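Riboflavin kinase, putative (Trypanosoma brucei, PDB 3BNW) probably transfers a phosphate from ATP to riboflavin to make FMN, the single step of the ATP route to this flavin cofactor. Local coordinates at residues 65-70 / 74-79; 102-107 / 146-151. All blocks are in the same frame, centred on the assembly; numbering follows the deposited sequence.

Contact 1: 65-70 / 74-79; sequences TVSQVP and RESFGP
Val66 and Phe77 face each other as an antiparallel hydrogen-bonded pair and tie strand 58-69 to strand 75-87. Phe77 N bonds to Val66 O (2.7 Å) and Val66 N to Phe77 O (3.0 Å). The Phe77 side chain leaves on the face it shares with Val66. Its CB lies 4.3 Å from Val66 CB; with chi1 at -56°, CG stands beside the residue's own backbone N and the ring runs back along the strand toward the turn. CD2 then passes Val66 O at 3.5 Å, the oxygen lying at the ring edge near its plane, and CE2 reaches Val69 CG2 at 4.0 Å, the two side chains crossing at about a right angle. Trp109 meets the same ring edge-to-face. On the other face the hydroxyls of Ser67 and Ser76 share a hydrogen bond, OG to OG 3.0 Å. Farther from the turn, Thr65 CG2 packs 3.7 Å from Pro79 CA, just past the cis Gly78-Pro79 peptide. Toward the turn the strands part, and one water bridges them, accepting from Val69 N and donating to Glu75 O. Strand 58-69 also bonds to strand 115-126 through Thr65 and Ser67, placing this beta hairpin in the antiparallel beta barrel characteristic of riboflavin kinases.

Contact 2: 102-107 / 146-151; sequences YFLHEF and FTRDML
Leu104 sits at the centre of an inverse gamma turn, closed by a weak bond from His105 N to Phe103 O (2.8 Å), where the chain leaves strand 98-103 opposite the last turns of helix 133-151; Leu104 CA is 8.7 Å from Arg148 CA. The turn directs the leucine at the helix. Its branch CD2 does most of the touching, reaching Arg148 CG at 3.8 Å and the methyl CG2 of Thr147 at 3.9 Å. Thr147 presents that methyl because CG2 is anti to its backbone N, while its OG1 bonds to Asp143 O one helical turn back. Thr147 also packs on Tyr61 and Ile124, and Leu151 on Trp63 and Leu121, so the contact belongs to the seam where the long helix lies against strands of the riboflavin kinase beta barrel. Arg148 follows a different course: extended from CG to NE, it runs alongside Leu104, the two side chains pointing opposite ways, and brings NH2 to 4.0 Å from Leu104 CB. Leu104 O lies at the edge of the Arg148 guanidinium, near its plane, but 3.7 Å from Arg148 NH2, too far for a hydrogen bond. Farther out, Glu106 OE1 is 5.5 Å from Arg148 NH2, close enough for a mild attraction perhaps, without the charged atoms meeting.

How the contacts relate
Both contacts are partly buried, contact 2 lying nearer the centre of the chain (about 10 Å between centres) than contact 1 (about 15 Å). Contact 1 joins two neighbouring strands of the sheet, whereas contact 2 joins a loop leaving the sheet to a helix. Contact 1 therefore rests on paired backbone bonds; contact 2 is side-chain packing without a hydrogen bond across it. Their centres are about 17 Å apart, yet they meet through aromatic rings: Phe103 CE2 lies 3.6 Å from Val66 CG2, and Phe107 CE1 lies 4.0 Å from Phe77 CB. Strand 75-87 pairs with strand 98-103, so the second strand of contact 1 lies beside the strand that leads into Leu104.

Contact 1: 65-70 / 74-79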
# COMPACT_ATOMS: atom_id res chain seq x y z
N THR A 65 -5.92 2.43 -5.41
CA THR A 65 -7.35 2.63 -5.67
C THR A 65 -8.15 1.52 -4.99
O THR A 65 -7.61 0.45 -4.69
CB THR A 65 -7.67 2.63 -7.20
OG1 THR A 65 -7.40 1.33 -7.75
CG2 THR A 65 -6.82 3.67 -7.92
N VAL A 66 -9.43 1.79 -4.75
CA VAL A 66 -10.34 0.83 -4.14
C VAL A 66 -11.56 0.68 -5.04
O VAL A 66 -12.12 1.67 -5.52
CB VAL A 66 -10.74 1.25 -2.70
CG1 VAL A 66 -11.84 0.36 -2.15
CG2 VAL A 66 -9.54 1.21 -1.80
N SER A 67 -11.96 -0.57 -5.28
CA SER A 67 -12.99 -0.90 -6.27
C SER A 67 -13.78 -2.12 -5.84
O SER A 67 -13.32 -2.90 -5.00
CB SER A 67 -12.34 -1.18 -7.63
OG SER A 67 -11.76 -0.01 -8.19
N GLN A 68 -14.96 -2.28 -6.44
CA GLN A 68 -15.84 -3.42 -6.18
C GLN A 68 -16.12 -3.60 -4.68
O GLN A 68 -16.02 -4.70 -4.13
CB GLN A 68 -15.26 -4.70 -6.81
CG GLN A 68 -15.25 -4.66 -8.33
CD GLN A 68 -14.67 -5.92 -8.96
OE1 GLN A 68 -13.66 -6.45 -8.50
NE2 GLN A 68 -15.32 -6.41 -10.01
N VAL A 69 -16.49 -2.50 -4.03
CA VAL A 69 -16.80 -2.52 -2.60
C VAL A 69 -18.21 -3.09 -2.43
O VAL A 69 -19.15 -2.60 -3.06
CB VAL A 69 -16.74 -1.11 -1.99
CG1 VAL A 69 -17.06 -1.15 -0.50
CG2 VAL A 69 -15.36 -0.49 -2.22
N PRO A 70 -18.36 -4.15 -1.61
CA PRO A 70 -19.69 -4.73 -1.37
C PRO A 70 -20.75 -3.68 -1.04
O PRO A 70 -20.55 -2.86 -0.15
CB PRO A 70 -19.44 -5.65 -0.16
CG PRO A 70 -18.01 -6.04 -0.27
CD PRO A 70 -17.30 -4.88 -0.89
N ARG A 74 -20.49 -0.88 -7.98
CA ARG A 74 -20.32 -0.19 -9.27
C ARG A 74 -19.25 0.91 -9.24
O ARG A 74 -18.63 1.20 -10.26
CB ARG A 74 -21.66 0.41 -9.71
N GLU A 75 -19.03 1.51 -8.07
CA GLU A 75 -18.18 2.70 -7.93
C GLU A 75 -16.69 2.35 -7.90
O GLU A 75 -16.31 1.18 -7.76
CB GLU A 75 -18.57 3.48 -6.67
CG GLU A 75 -18.42 4.99 -6.78
CD GLU A 75 -19.43 5.74 -5.92
OE1 GLU A 75 -19.66 5.34 -4.76
OE2 GLU A 75 -20.01 6.73 -6.41
N SER A 76 -15.85 3.38 -8.06
CA SER A 76 -14.40 3.24 -7.95
C SER A 76 -13.81 4.44 -7.21
O SER A 76 -14.19 5.58 -7.48
CB SER A 76 -13.75 3.11 -9.33
OG SER A 76 -12.37 2.77 -9.21
N PHE A 77 -12.89 4.19 -6.29
CA PHE A 77 -12.32 5.23 -5.44
C PHE A 77 -10.83 5.40 -5.71
O PHE A 77 -10.12 4.42 -5.94
CB PHE A 77 -12.58 4.91 -3.97
CG PHE A 77 -14.04 4.71 -3.65
CD1 PHE A 77 -14.82 5.77 -3.20
CD2 PHE A 77 -14.63 3.46 -3.80
CE1 PHE A 77 -16.17 5.59 -2.90
CE2 PHE A 77 -15.98 3.27 -3.51
CZ PHE A 77 -16.75 4.34 -3.06
N GLY A 78 -10.37 6.65 -5.68
CA GLY A 78 -8.96 6.97 -5.89
C GLY A 78 -8.69 7.59 -7.25
O GLY A 78 -9.62 8.01 -7.94
N PRO A 79 -7.41 7.65 -7.66
CA PRO A 79 -6.23 7.15 -6.95
C PRO A 79 -5.87 8.00 -5.72
O PRO A 79 -5.92 9.23 -5.78
CB PRO A 79 -5.12 7.24 -8.00
CG PRO A 79 -5.54 8.37 -8.86
CD PRO A 79 -7.04 8.27 -8.95
O HOH W 1 -16.93 0.27 -5.14

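Contact 2: 102-107 / 146-151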
# COMPACT_ATOMS: atom_id res chain seq x y z
N TYR A 102 -2.22 1.49 4.25
CA TYR A 102 -2.84 2.60 4.97
C TYR A 102 -3.10 3.75 4.00
O TYR A 102 -2.23 4.58 3.75
CB TYR A 102 -1.95 3.08 6.13
CG TYR A 102 -1.18 1.99 6.83
CD1 TYR A 102 -1.83 1.01 7.57
CD2 TYR A 102 0.21 1.95 6.77
CE1 TYR A 102 -1.12 0.01 8.22
CE2 TYR A 102 0.93 0.96 7.42
CZ TYR A 102 0.26 -0.01 8.14
OH TYR A 102 0.98 -0.99 8.78
N PHE A 103 -4.31 3.79 3.44
CA PHE A 103 -4.69 4.85 2.52
C PHE A 103 -4.72 6.20 3.23
O PHE A 103 -5.36 6.34 4.27
CB PHE A 103 -6.07 4.57 1.89
CG PHE A 103 -6.01 3.66 0.70
CD1 PHE A 103 -5.65 4.16 -0.54
CD2 PHE A 103 -6.31 2.31 0.82
CE1 PHE A 103 -5.58 3.33 -1.64
CE2 PHE A 103 -6.25 1.47 -0.28
CZ PHE A 103 -5.88 1.98 -1.52
N LEU A 104 -4.03 7.18 2.65
CA LEU A 104 -4.11 8.57 3.11
C LEU A 104 -5.42 9.18 2.61
O LEU A 104 -5.42 10.14 1.83
CB LEU A 104 -2.91 9.38 2.64
CG LEU A 104 -1.57 9.15 3.36
CD1 LEU A 104 -1.29 7.67 3.61
CD2 LEU A 104 -0.44 9.79 2.58
N HIS A 105 -6.53 8.61 3.06
CA HIS A 105 -7.87 9.05 2.68
C HIS A 105 -8.90 8.56 3.69
O HIS A 105 -8.79 7.46 4.23
CB HIS A 105 -8.22 8.54 1.28
CG HIS A 105 -9.60 8.89 0.84
ND1 HIS A 105 -9.97 10.18 0.50
CD2 HIS A 105 -10.72 8.14 0.70
CE1 HIS A 105 -11.24 10.20 0.17
NE2 HIS A 105 -11.72 8.97 0.28
N GLU A 106 -9.91 9.39 3.94
CA GLU A 106 -10.95 9.08 4.91
C GLU A 106 -12.19 8.60 4.17
O GLU A 106 -12.95 9.40 3.64
CB GLU A 106 -11.29 10.30 5.79
CG GLU A 106 -10.11 11.26 6.07
CD GLU A 106 -10.05 12.42 5.07
OE1 GLU A 106 -9.12 12.41 4.22
OE2 GLU A 106 -10.93 13.31 5.13
N PHE A 107 -12.37 7.28 4.13
CA PHE A 107 -13.53 6.68 3.47
C PHE A 107 -14.79 6.82 4.32
O PHE A 107 -15.88 7.04 3.78
CB PHE A 107 -13.26 5.20 3.19
CG PHE A 107 -12.17 4.95 2.19
CD1 PHE A 107 -12.45 4.87 0.83
CD2 PHE A 107 -10.85 4.78 2.61
CE1 PHE A 107 -11.44 4.64 -0.10
CE2 PHE A 107 -9.83 4.54 1.68
CZ PHE A 107 -10.13 4.47 0.33
N PHE A 146 5.89 12.55 4.45
CA PHE A 146 6.93 12.15 3.52
C PHE A 146 6.30 11.60 2.24
O PHE A 146 6.59 12.07 1.14
CB PHE A 146 7.83 11.08 4.16
CG PHE A 146 8.91 10.57 3.25
CD1 PHE A 146 9.96 11.40 2.87
CD2 PHE A 146 8.90 9.26 2.79
CE1 PHE A 146 10.98 10.93 2.04
CE2 PHE A 146 9.91 8.78 1.96
CZ PHE A 146 10.95 9.62 1.59
N THR A 147 5.42 10.62 2.41
CA THR A 147 4.66 10.03 1.31
C THR A 147 3.96 11.09 0.47
O THR A 147 3.91 10.99 -0.75
CB THR A 147 3.61 9.02 1.84
OG1 THR A 147 4.28 7.93 2.49
CG2 THR A 147 2.73 8.49 0.71
N ARG A 148 3.42 12.11 1.14
CA ARG A 148 2.78 13.24 0.45
C ARG A 148 3.77 14.15 -0.27
O ARG A 148 3.51 14.58 -1.38
CB ARG A 148 1.93 14.05 1.44
CG ARG A 148 0.68 13.31 1.83
CD ARG A 148 -0.31 14.16 2.60
NE ARG A 148 -1.64 13.56 2.49
CZ ARG A 148 -2.68 13.86 3.26
NH1 ARG A 148 -2.58 14.77 4.23
NH2 ARG A 148 -3.84 13.24 3.05
N ASP A 149 4.91 14.43 0.36
CA ASP A 149 5.94 15.27 -0.25
C ASP A 149 6.57 14.60 -1.47
O ASP A 149 6.86 15.26 -2.47
CB ASP A 149 7.03 15.64 0.77
CG ASP A 149 6.54 16.63 1.83
OD1 ASP A 149 5.42 17.18 1.68
OD2 ASP A 149 7.28 16.87 2.80
N MET A 150 6.76 13.28 -1.39
CA MET A 150 7.34 12.51 -2.49
C MET A 150 6.40 12.44 -3.69
O MET A 150 6.83 12.58 -4.83
CB MET A 150 7.70 11.09 -2.03
CG MET A 150 8.83 11.01 -1.01
SD MET A 150 10.38 11.77 -1.52
CE MET A 150 10.65 10.93 -3.07
N LEU A 151 5.12 12.22 -3.42
CA LEU A 151 4.12 12.04 -4.48
C LEU A 151 3.75 13.35 -5.19
O LEU A 151 3.13 13.31 -6.25
CB LEU A 151 2.86 11.35 -3.94
CG LEU A 151 3.03 9.87 -3.53
CD1 LEU A 151 1.79 9.39 -2.80
CD2 LEU A 151 3.34 8.97 -4.71